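Local coordinates for protein transcriptional regulator, TetR family (Vibrio parahaemolyticus, PDB 3HE0) that probably binds regulatory DNA and controls transcription as a TetR-family regulator, at residues A[14-19]-A[39-44]. Numbering follows the deposited sequence.
Sequences DQILAA and NEAGVA
Gln15 NE2 donates a hydrogen bond to Ala41 O, the carbonyl at the C-terminal end of helix 34-41. The modelled length between Gln15 NE2 and Ala41 O, 2.4 Å, is very short and therefore doubtful in detail, and the bond is bent to 131° at the hydrogen. The glutamine spans the gap between the helices because CG stands anti to the backbone N (chi1 -176°) and the chain runs on extended to the amide. Val43 CG1 lies 3.7 Å from Gln15 NE2, an apolar neighbour to the amide nitrogen. One turn further along helix 13-27, Ala19 CB meets Ala41 CB at 3.6 Å, and two such small side chains let the backbones approach until Ala19 CA and Ala41 CA are 5.1 Å apart. Ala41 CB also faces the backbone of Ile16, whose own side chain also packs on Leu37, Tyr51 and Phe52. Gly42, with positive phi, is the C' residue of a Schellman motif that ends helix 34-41, the first helix of the predicted helix-turn-helix. The contact thus pairs close alanine packing with a side-chain amide that probably satisfies the Ala41 carbonyl, joining helix 13-27 to the C-terminal end of helix 34-41, where the predicted helix-turn-helix turns.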
loop_
_atom_site.group_PDB
_atom_site.type_symbol
_atom_site.label_atom_id
_atom_site.label_comp_id
_atom_site.label_asym_id
_atom_site.label_seq_id
_atom_site.Cartn_x
_atom_site.Cartn_y
_atom_site.Cartn_z
ATOM N N ASP A 14 5.974 -5.661 26.615
ATOM C CA ASP A 14 6.004 -4.472 25.762
ATOM C C ASP A 14 7.419 -4.129 25.293
ATOM O O ASP A 14 7.624 -3.829 24.133
ATOM C CB ASP A 14 5.449 -3.260 26.526
ATOM C CG ASP A 14 3.965 -3.384 26.841
ATOM O OD1 ASP A 14 3.174 -3.839 25.978
ATOM O OD2 ASP A 14 3.590 -2.985 27.959
ATOM N N GLN A 15 8.383 -4.191 26.206
ATOM C CA GLN A 15 9.781 -3.966 25.860
ATOM C C GLN A 15 10.240 -4.909 24.730
ATOM O O GLN A 15 10.889 -4.498 23.756
ATOM C CB GLN A 15 10.640 -4.152 27.108
ATOM C CG GLN A 15 12.098 -3.854 26.918
ATOM C CD GLN A 15 12.865 -3.954 28.231
ATOM O OE1 GLN A 15 12.520 -3.292 29.207
ATOM N NE2 GLN A 15 13.917 -4.762 28.251
ATOM N N ILE A 16 9.848 -6.165 24.843
ATOM C CA ILE A 16 10.214 -7.163 23.857
ATOM C C ILE A 16 9.503 -6.883 22.547
ATOM O O ILE A 16 10.098 -7.054 21.471
ATOM C CB ILE A 16 9.865 -8.633 24.349
ATOM C CG1 ILE A 16 10.709 -9.004 25.568
ATOM C CG2 ILE A 16 10.065 -9.637 23.219
ATOM C CD1 ILE A 16 10.164 -10.260 26.409
ATOM N N LEU A 17 8.224 -6.515 22.637
ATOM C CA LEU A 17 7.456 -6.177 21.435
ATOM C C LEU A 17 8.028 -4.941 20.753
ATOM O O LEU A 17 8.104 -4.888 19.533
ATOM C CB LEU A 17 5.973 -5.951 21.740
ATOM C CG LEU A 17 5.112 -7.201 21.890
ATOM C CD1 LEU A 17 3.691 -6.789 22.139
ATOM C CD2 LEU A 17 5.197 -8.163 20.699
ATOM N N ALA A 18 8.438 -3.974 21.561
ATOM C CA ALA A 18 9.077 -2.759 21.050
ATOM C C ALA A 18 10.374 -3.107 20.323
ATOM O O ALA A 18 10.555 -2.694 19.199
ATOM C CB ALA A 18 9.350 -1.777 22.166
ATOM N N ALA A 19 11.240 -3.915 20.941
ATOM C CA ALA A 19 12.492 -4.349 20.275
ATOM C C ALA A 19 12.168 -5.094 18.986
ATOM O O ALA A 19 12.763 -4.831 17.934
ATOM C CB ALA A 19 13.326 -5.230 21.190
ATOM N N ASN A 39 19.046 -9.472 22.771
ATOM C CA ASN A 39 20.107 -8.455 22.833
ATOM C C ASN A 39 19.540 -7.026 22.765
ATOM O O ASN A 39 19.860 -6.189 23.604
ATOM C CB ASN A 39 21.139 -8.643 21.697
ATOM C CG ASN A 39 22.001 -9.903 21.862
ATOM O OD1 ASN A 39 22.085 -10.482 22.935
ATOM N ND2 ASN A 39 22.642 -10.324 20.783
ATOM N N GLU A 40 18.701 -6.772 21.774
ATOM C CA GLU A 40 18.092 -5.458 21.589
ATOM C C GLU A 40 17.032 -5.094 22.616
ATOM O O GLU A 40 16.833 -3.915 22.904
ATOM C CB GLU A 40 17.477 -5.344 20.197
ATOM C CG GLU A 40 18.498 -5.110 19.082
ATOM C CD GLU A 40 19.482 -3.969 19.354
ATOM O OE1 GLU A 40 19.313 -2.858 18.760
ATOM O OE2 GLU A 40 20.444 -4.191 20.148
ATOM N N ALA A 41 16.337 -6.088 23.150
ATOM C CA ALA A 41 15.361 -5.821 24.178
ATOM C C ALA A 41 16.049 -5.715 25.521
ATOM O O ALA A 41 15.462 -5.235 26.483
ATOM C CB ALA A 41 14.307 -6.905 24.212
ATOM N N GLY A 42 17.295 -6.167 25.592
ATOM C CA GLY A 42 18.029 -6.139 26.832
ATOM C C GLY A 42 17.493 -7.169 27.803
ATOM O O GLY A 42 17.305 -6.862 28.968
ATOM N N VAL A 43 17.218 -8.384 27.326
ATOM C CA VAL A 43 16.773 -9.446 28.219
ATOM C C VAL A 43 17.500 -10.713 27.848
ATOM O O VAL A 43 17.960 -10.847 26.726
ATOM C CB VAL A 43 15.272 -9.656 28.091
ATOM C CG1 VAL A 43 14.530 -8.357 28.405
ATOM C CG2 VAL A 43 14.935 -10.167 26.679
ATOM N N ALA A 44 17.593 -11.652 28.773
ATOM C CA ALA A 44 18.089 -13.003 28.436
ATOM C C ALA A 44 17.155 -13.678 27.436
ATOM O O ALA A 44 15.939 -13.411 27.430
ATOM C CB ALA A 44 18.219 -13.849 29.681
#